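Local coordinates for protein (hdlp (histone deacetylase-like protein)) (Aquifex aeolicus, PDB 1C3P), which probably acts as a zinc-dependent deacetylase of the histone deacetylase family, at residues 122-127 / 311-316; 216-221 / 239-244; 309-312 / 317-320. All coordinates share one frame; numbering follows the deposited sequence.

In the fold
Interactions 1 and 2 both pack a helix against the parallel sheet of the deacetylase fold, but at different places: strand 122-125 lies inside the sheet, strand 217-222 at one end of it. Their centres are about 25 Å apart, and along the chain interaction 2 is nested within the loop that interaction 1 closes. Interaction 3 overlaps interaction 1 on helix 299-314, sharing Cys311 and Glu312; their centres are about 10 Å apart, and Phe124 CE2 meets Ile309 CG2 at 4.3 Å. Of the three, interaction 1 comes near the zinc site: the side chain of Phe124 is about 11 Å from that of Asp168, a zinc-binding residue of this protein, although the metal is absent here. Interactions 2 and 3 lie away from it.

Interaction 1. Residues 122-127 / 311-316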
loop_
_atom_site.group_PDB
_atom_site.type_symbol
_atom_site.label_atom_id
_atom_site.label_comp_id
_atom_site.label_asym_id
_atom_site.label_seq_id
_atom_site.Cartn_x
_atom_site.Cartn_y
_atom_site.Cartn_z
ATOM N N VAL A 122 -17.236 2.375 -6.154
ATOM C CA VAL A 122 -15.851 1.913 -6.203
ATOM C C VAL A 122 -14.955 3.036 -5.737
ATOM O O VAL A 122 -15.031 4.159 -6.237
ATOM C CB VAL A 122 -15.455 1.498 -7.637
ATOM C CG1 VAL A 122 -13.963 1.137 -7.691
ATOM C CG2 VAL A 122 -16.317 0.324 -8.081
ATOM N N ALA A 123 -14.082 2.748 -4.779
ATOM C CA ALA A 123 -13.243 3.809 -4.265
ATOM C C ALA A 123 -11.774 3.416 -4.138
ATOM O O ALA A 123 -11.429 2.244 -3.995
ATOM C CB ALA A 123 -13.773 4.253 -2.921
ATOM N N PHE A 124 -10.924 4.425 -4.175
ATOM C CA PHE A 124 -9.485 4.241 -4.054
ATOM C C PHE A 124 -8.946 5.257 -3.055
ATOM O O PHE A 124 -9.162 6.464 -3.200
ATOM C CB PHE A 124 -8.820 4.439 -5.426
ATOM C CG PHE A 124 -7.302 4.376 -5.414
ATOM C CD1 PHE A 124 -6.621 3.478 -4.599
ATOM C CD2 PHE A 124 -6.555 5.157 -6.309
ATOM C CE1 PHE A 124 -5.225 3.354 -4.677
ATOM C CE2 PHE A 124 -5.147 5.031 -6.395
ATOM C CZ PHE A 124 -4.492 4.132 -5.578
ATOM N N ASN A 125 -8.276 4.759 -2.022
ATOM C CA ASN A 125 -7.643 5.622 -1.044
ATOM C C ASN A 125 -6.130 5.444 -1.172
ATOM O O ASN A 125 -5.547 4.555 -0.552
ATOM C CB ASN A 125 -8.061 5.262 0.383
ATOM C CG ASN A 125 -7.202 5.963 1.397
ATOM O OD1 ASN A 125 -6.712 7.060 1.127
ATOM N ND2 ASN A 125 -7.015 5.350 2.583
ATOM N N PRO A 126 -5.468 6.297 -1.967
ATOM C CA PRO A 126 -4.021 6.181 -2.139
ATOM C C PRO A 126 -3.181 6.381 -0.875
ATOM O O PRO A 126 -2.048 5.919 -0.809
ATOM C CB PRO A 126 -3.731 7.235 -3.206
ATOM C CG PRO A 126 -4.784 8.300 -2.896
ATOM C CD PRO A 126 -5.992 7.402 -2.790
ATOM N N ALA A 127 -3.734 7.070 0.122
ATOM C CA ALA A 127 -3.013 7.324 1.363
ATOM C C ALA A 127 -2.997 6.096 2.264
ATOM O O ALA A 127 -2.174 6.006 3.176
ATOM C CB ALA A 127 -3.652 8.522 2.120
ATOM N N CYS A 311 -7.137 5.715 -14.031
ATOM C CA CYS A 311 -7.720 5.635 -15.366
ATOM C C CYS A 311 -8.515 4.340 -15.546
ATOM O O CYS A 311 -9.609 4.372 -16.099
ATOM C CB CYS A 311 -6.632 5.765 -16.452
ATOM S SG CYS A 311 -5.933 7.441 -16.660
ATOM N N GLU A 312 -7.985 3.205 -15.072
ATOM C CA GLU A 312 -8.703 1.917 -15.173
ATOM C C GLU A 312 -10.041 1.976 -14.433
ATOM O O GLU A 312 -11.088 1.604 -14.967
ATOM C CB GLU A 312 -7.915 0.775 -14.521
ATOM C CG GLU A 312 -7.544 -0.400 -15.402
ATOM C CD GLU A 312 -8.688 -0.962 -16.224
ATOM O OE1 GLU A 312 -9.741 -1.349 -15.670
ATOM O OE2 GLU A 312 -8.515 -1.022 -17.454
ATOM N N LEU A 313 -9.998 2.414 -13.178
ATOM C CA LEU A 313 -11.208 2.491 -12.356
ATOM C C LEU A 313 -12.229 3.488 -12.889
ATOM O O LEU A 313 -13.423 3.188 -12.936
ATOM C CB LEU A 313 -10.860 2.886 -10.919
ATOM C CG LEU A 313 -10.060 1.909 -10.057
ATOM C CD1 LEU A 313 -9.755 2.570 -8.723
ATOM C CD2 LEU A 313 -10.854 0.634 -9.853
ATOM N N SER A 314 -11.724 4.654 -13.286
ATOM C CA SER A 314 -12.510 5.783 -13.789
ATOM C C SER A 314 -13.083 5.533 -15.182
ATOM O O SER A 314 -14.000 6.226 -15.623
ATOM C CB SER A 314 -11.632 7.050 -13.802
ATOM O OG SER A 314 -12.349 8.194 -14.224
ATOM N N GLY A 315 -12.539 4.551 -15.876
ATOM C CA GLY A 315 -13.040 4.239 -17.198
ATOM C C GLY A 315 -12.599 5.206 -18.271
ATOM O O GLY A 315 -13.324 5.449 -19.235
ATOM N N ARG A 316 -11.419 5.786 -18.119
ATOM C CA ARG A 316 -10.958 6.695 -19.152
ATOM C C ARG A 316 -9.695 6.178 -19.821
ATOM O O ARG A 316 -8.912 5.449 -19.217
ATOM C CB ARG A 316 -10.723 8.082 -18.579
ATOM C CG ARG A 316 -9.565 8.226 -17.646
ATOM C CD ARG A 316 -9.550 9.669 -17.174
ATOM N NE ARG A 316 -10.693 9.966 -16.323
ATOM C CZ ARG A 316 -11.042 11.190 -15.941
ATOM N NH1 ARG A 316 -10.331 12.225 -16.349
ATOM N NH2 ARG A 316 -12.054 11.376 -15.098
#
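The ring of Phe124 meets Leu313 CD1 obliquely, while one of its faces takes the backbone N of Pro126, 4.0 Å above the plane and displaced toward the rim; Trp306 adds an edge-to-face ring contact. This is helix-on-sheet packing in the arginase-like alpha/beta fold of histone deacetylases, with the last turn of helix 299-314 laid against the inner strand 122-125. Leu313 carries the helix side of the contact with both branches. Its CD1 reaches the root of the aromatic side chain, 3.9 Å from Phe124 CB, and its CD2 lies 3.8 Å from Val122 CG1. The two strand residues alternate with Ala123, whose CB points away from the helix, so the leucine bridges successive side chains on one face of the sheet. Val122 CG1 stands anti to the backbone N (chi1 175°), which puts this methyl on the leucine side. Phe279 of helix 272-286 also touches Leu313. Beyond the packed leucine the helix ends: Gly315 turns to positive phi (76°), and the Arg316 side chain curls back so that its NE donates to Ser314 OG at 3.2 Å, with the oxygen close to the guanidinium plane.

Interaction 2. Residues 216-221 / 239-244; sequences YNLNIP and LEIVKE
Across segments 216-221 and 239-244 the nearest CA atoms are those of Leu218 and Val242, 8.2 Å apart, a spacing bridged by apolar side chains. Leu218 reaches from the strand with a single methyl, CD1, which touches two consecutive residues of the helix. The shorter approach is to Ile241, whose branch methyl CG2 lies 3.8 Å from Leu218 CD1; Ile241 CB follows at 4.2 Å from Leu218 CD1. The two side chains cross at about a right angle, and the leucine end meets the branched base of Ile241. In the isoleucine, chi1 of -66° places CG2 anti to the backbone N, where it meets Leu218 CD1. Val242 adds a looser contact, its CG2 being 4.3 Å from Leu218 CD1. The pairing belongs to the first half of a beta-alpha-beta crossover in the alpha/beta fold, from strand 217-222 through helix 228-245 to strand 250-254 inside the sheet. Strand 217-222 is an outermost strand, paired through its backbone with strand 185-192, on which Val242 touches Phe186. Helix 362-372 meets Ile220 and Ile241 through Ala371, while on Leu239, whose CB points away from the strand, helix 272-286 packs through Ile281, Val285 and Phe286.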
loop_
_atom_site.group_PDB
_atom_site.type_symbol
_atom_site.label_atom_id
_atom_site.label_comp_id
_atom_site.label_asym_id
_atom_site.label_seq_id
_atom_site.Cartn_x
_atom_site.Cartn_y
_atom_site.Cartn_z
ATOM N N TYR A 216 -4.624 -19.603 6.976
ATOM C CA TYR A 216 -5.265 -18.391 6.473
ATOM C C TYR A 216 -4.333 -17.188 6.325
ATOM O O TYR A 216 -4.769 -16.040 6.363
ATOM C CB TYR A 216 -6.476 -18.026 7.349
ATOM C CG TYR A 216 -7.591 -19.048 7.277
ATOM C CD1 TYR A 216 -7.448 -20.311 7.853
ATOM C CD2 TYR A 216 -8.772 -18.770 6.579
ATOM C CE1 TYR A 216 -8.447 -21.277 7.733
ATOM C CE2 TYR A 216 -9.779 -19.731 6.451
ATOM C CZ TYR A 216 -9.605 -20.982 7.028
ATOM O OH TYR A 216 -10.573 -21.946 6.874
ATOM N N ASN A 217 -3.046 -17.464 6.177
ATOM C CA ASN A 217 -2.056 -16.425 5.953
ATOM C C ASN A 217 -1.153 -17.039 4.896
ATOM O O ASN A 217 -0.742 -18.182 5.029
ATOM C CB ASN A 217 -1.257 -16.115 7.218
ATOM C CG ASN A 217 -0.260 -14.985 7.007
ATOM O OD1 ASN A 217 0.938 -15.208 6.775
ATOM N ND2 ASN A 217 -0.755 -13.761 7.064
ATOM N N LEU A 218 -0.853 -16.294 3.841
ATOM C CA LEU A 218 -0.018 -16.849 2.787
ATOM C C LEU A 218 0.968 -15.801 2.332
ATOM O O LEU A 218 0.564 -14.768 1.789
ATOM C CB LEU A 218 -0.882 -17.275 1.588
ATOM C CG LEU A 218 -0.280 -18.305 0.617
ATOM C CD1 LEU A 218 -1.066 -18.303 -0.685
ATOM C CD2 LEU A 218 1.151 -18.004 0.329
ATOM N N ASN A 219 2.249 -16.059 2.571
ATOM C CA ASN A 219 3.311 -15.154 2.142
ATOM C C ASN A 219 3.984 -15.744 0.913
ATOM O O ASN A 219 4.301 -16.928 0.889
ATOM C CB ASN A 219 4.393 -14.974 3.227
ATOM C CG ASN A 219 3.893 -14.230 4.445
ATOM O OD1 ASN A 219 3.087 -13.304 4.327
ATOM N ND2 ASN A 219 4.405 -14.597 5.625
ATOM N N ILE A 220 4.216 -14.915 -0.102
ATOM C CA ILE A 220 4.877 -15.382 -1.321
ATOM C C ILE A 220 6.168 -14.542 -1.418
ATOM O O ILE A 220 6.181 -13.462 -2.016
ATOM C CB ILE A 220 3.978 -15.124 -2.553
ATOM C CG1 ILE A 220 2.622 -15.838 -2.398
ATOM C CG2 ILE A 220 4.706 -15.544 -3.816
ATOM C CD1 ILE A 220 2.660 -17.361 -2.489
ATOM N N PRO A 221 7.279 -15.032 -0.838
ATOM C CA PRO A 221 8.539 -14.285 -0.877
ATOM C C PRO A 221 9.149 -14.426 -2.259
ATOM O O PRO A 221 9.215 -15.531 -2.780
ATOM C CB PRO A 221 9.389 -14.981 0.207
ATOM C CG PRO A 221 8.381 -15.884 0.948
ATOM C CD PRO A 221 7.498 -16.318 -0.163
ATOM N N LEU A 239 -3.282 -16.522 -6.184
ATOM C CA LEU A 239 -4.712 -16.247 -6.100
ATOM C C LEU A 239 -5.495 -17.543 -6.225
ATOM O O LEU A 239 -6.546 -17.700 -5.604
ATOM C CB LEU A 239 -5.161 -15.262 -7.187
ATOM C CG LEU A 239 -4.583 -13.842 -7.158
ATOM C CD1 LEU A 239 -5.099 -13.071 -8.373
ATOM C CD2 LEU A 239 -4.984 -13.110 -5.885
ATOM N N GLU A 240 -4.982 -18.481 -7.012
ATOM C CA GLU A 240 -5.670 -19.753 -7.190
ATOM C C GLU A 240 -5.659 -20.532 -5.873
ATOM O O GLU A 240 -6.645 -21.184 -5.512
ATOM C CB GLU A 240 -5.007 -20.550 -8.329
ATOM C CG GLU A 240 -5.664 -21.885 -8.644
ATOM C CD GLU A 240 -5.215 -22.455 -9.981
ATOM O OE1 GLU A 240 -3.992 -22.624 -10.185
ATOM O OE2 GLU A 240 -6.093 -22.732 -10.832
ATOM N N ILE A 241 -4.549 -20.445 -5.151
ATOM C CA ILE A 241 -4.417 -21.113 -3.867
ATOM C C ILE A 241 -5.438 -20.547 -2.888
ATOM O O ILE A 241 -6.099 -21.291 -2.163
ATOM C CB ILE A 241 -2.994 -20.926 -3.274
ATOM C CG1 ILE A 241 -1.970 -21.650 -4.146
ATOM C CG2 ILE A 241 -2.946 -21.450 -1.822
ATOM C CD1 ILE A 241 -0.526 -21.465 -3.698
ATOM N N VAL A 242 -5.570 -19.224 -2.872
ATOM C CA VAL A 242 -6.512 -18.589 -1.971
ATOM C C VAL A 242 -7.941 -18.956 -2.360
ATOM O O VAL A 242 -8.736 -19.371 -1.514
ATOM C CB VAL A 242 -6.382 -17.055 -2.009
ATOM C CG1 VAL A 242 -7.468 -16.422 -1.148
ATOM C CG2 VAL A 242 -4.991 -16.632 -1.515
ATOM N N LYS A 243 -8.248 -18.804 -3.644
ATOM C CA LYS A 243 -9.584 -19.102 -4.134
ATOM C C LYS A 243 -10.035 -20.513 -3.797
ATOM O O LYS A 243 -11.201 -20.728 -3.475
ATOM C CB LYS A 243 -9.674 -18.907 -5.649
ATOM C CG LYS A 243 -11.061 -19.255 -6.190
ATOM C CD LYS A 243 -11.111 -19.339 -7.712
ATOM C CE LYS A 243 -10.864 -18.004 -8.378
ATOM N NZ LYS A 243 -10.942 -18.139 -9.863
ATOM N N GLU A 244 -9.129 -21.481 -3.851
ATOM C CA GLU A 244 -9.541 -22.855 -3.555
ATOM C C GLU A 244 -9.828 -23.114 -2.079
ATOM O O GLU A 244 -10.485 -24.094 -1.735
ATOM C CB GLU A 244 -8.487 -23.858 -4.034
ATOM C CG GLU A 244 -8.165 -23.759 -5.524
ATOM C CD GLU A 244 -7.277 -24.896 -6.013
ATOM O OE1 GLU A 244 -6.826 -24.847 -7.181
ATOM O OE2 GLU A 244 -7.045 -25.846 -5.231
#

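Interaction 3. Residues 309-312 / 317-320; sequences IWCE and EVPE
Cys311 and Val318 meet through the base of one side chain and a branch methyl of the other: Cys311 CB lies 3.8 Å from Val318 CG2. The cysteine CB points toward the loop, whereas the CB of Val318 is directed across the line to the helix, and it is the CG2 branch that closes the distance. That methyl stands anti to the carbonyl carbon of its own residue, with CG1 taking the position anti to the backbone N (chi1 -178°); CG2 is thus the nearer branch to the cysteine, CG1 lying farther off. The sulfur sits beside the same methyl, Cys311 SG being 4.3 Å from Val318 CG2. With SG anti to the carbonyl carbon (chi1 -73°), Cys311 SG is also 4.2 Å from Glu317 O, a distant van der Waals neighbour. The Glu317 side chain itself starts away from the helix, leaving its backbone to make this approach. The CA atoms of Cys311 and Val318 are 6.2 Å apart, a close passage of the chain beside its own helix. Leu40 also touches Cys311, and Leu351 touches both Val318 and Pro319. The arrangement is a chain reversal after helix 299-314: segment 317-320 runs back past the end of that helix before helix 324-332 begins, on the periphery of the alpha/beta deacetylase fold.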
loop_
_atom_site.group_PDB
_atom_site.type_symbol
_atom_site.label_atom_id
_atom_site.label_comp_id
_atom_site.label_asym_id
_atom_site.label_seq_id
_atom_site.Cartn_x
_atom_site.Cartn_y
_atom_site.Cartn_z
ATOM N N ILE A 309 -3.900 3.290 -12.487
ATOM C CA ILE A 309 -4.956 2.690 -11.685
ATOM C C ILE A 309 -6.203 3.567 -11.726
ATOM O O ILE A 309 -7.318 3.065 -11.876
ATOM C CB ILE A 309 -4.548 2.543 -10.205
ATOM C CG1 ILE A 309 -3.352 1.599 -10.073
ATOM C CG2 ILE A 309 -5.732 2.033 -9.400
ATOM C CD1 ILE A 309 -3.637 0.190 -10.551
ATOM N N TRP A 310 -6.025 4.878 -11.586
ATOM C CA TRP A 310 -7.195 5.761 -11.591
ATOM C C TRP A 310 -7.910 5.710 -12.947
ATOM O O TRP A 310 -9.144 5.651 -13.007
ATOM C CB TRP A 310 -6.790 7.191 -11.243
ATOM C CG TRP A 310 -7.946 8.124 -11.245
ATOM C CD1 TRP A 310 -8.139 9.179 -12.090
ATOM C CD2 TRP A 310 -9.137 8.030 -10.440
ATOM N NE1 TRP A 310 -9.374 9.742 -11.869
ATOM C CE2 TRP A 310 -10.007 9.056 -10.863
ATOM C CE3 TRP A 310 -9.552 7.176 -9.407
ATOM C CZ2 TRP A 310 -11.268 9.255 -10.289
ATOM C CZ3 TRP A 310 -10.802 7.369 -8.836
ATOM C CH2 TRP A 310 -11.648 8.403 -9.279
ATOM N N CYS A 311 -7.137 5.715 -14.031
ATOM C CA CYS A 311 -7.720 5.635 -15.366
ATOM C C CYS A 311 -8.515 4.340 -15.546
ATOM O O CYS A 311 -9.609 4.372 -16.099
ATOM C CB CYS A 311 -6.632 5.765 -16.452
ATOM S SG CYS A 311 -5.933 7.441 -16.660
ATOM N N GLU A 312 -7.985 3.205 -15.072
ATOM C CA GLU A 312 -8.703 1.917 -15.173
ATOM C C GLU A 312 -10.041 1.976 -14.433
ATOM O O GLU A 312 -11.088 1.604 -14.967
ATOM C CB GLU A 312 -7.915 0.775 -14.521
ATOM C CG GLU A 312 -7.544 -0.400 -15.402
ATOM C CD GLU A 312 -8.688 -0.962 -16.224
ATOM O OE1 GLU A 312 -9.741 -1.349 -15.670
ATOM O OE2 GLU A 312 -8.515 -1.022 -17.454
ATOM N N GLU A 317 -9.505 6.540 -21.081
ATOM C CA GLU A 317 -8.324 6.087 -21.795
ATOM C C GLU A 317 -7.089 6.708 -21.194
ATOM O O GLU A 317 -7.129 7.828 -20.675
ATOM C CB GLU A 317 -8.422 6.421 -23.288
ATOM C CG GLU A 317 -8.849 5.233 -24.149
ATOM C CD GLU A 317 -10.163 4.608 -23.707
ATOM O OE1 GLU A 317 -10.558 3.581 -24.301
ATOM O OE2 GLU A 317 -10.805 5.136 -22.774
ATOM N N VAL A 318 -5.995 5.958 -21.244
ATOM C CA VAL A 318 -4.728 6.418 -20.704
ATOM C C VAL A 318 -3.991 7.183 -21.782
ATOM O O VAL A 318 -3.696 6.630 -22.833
ATOM C CB VAL A 318 -3.847 5.227 -20.270
ATOM C CG1 VAL A 318 -2.562 5.739 -19.658
ATOM C CG2 VAL A 318 -4.604 4.345 -19.293
ATOM N N PRO A 319 -3.702 8.474 -21.553
ATOM C CA PRO A 319 -2.981 9.229 -22.583
ATOM C C PRO A 319 -1.610 8.585 -22.760
ATOM O O PRO A 319 -1.045 8.058 -21.801
ATOM C CB PRO A 319 -2.898 10.627 -21.977
ATOM C CG PRO A 319 -2.846 10.329 -20.499
ATOM C CD PRO A 319 -3.992 9.347 -20.407
ATOM N N GLU A 320 -1.046 8.609 -23.957
ATOM C CA GLU A 320 0.248 7.964 -24.064
ATOM C C GLU A 320 1.373 8.862 -23.582
ATOM O O GLU A 320 2.436 8.383 -23.210
ATOM C CB GLU A 320 0.511 7.486 -25.493
ATOM C CG GLU A 320 0.533 8.563 -26.541
ATOM C CD GLU A 320 0.908 8.003 -27.898
ATOM O OE1 GLU A 320 2.048 7.508 -28.043
ATOM O OE2 GLU A 320 0.061 8.045 -28.815
#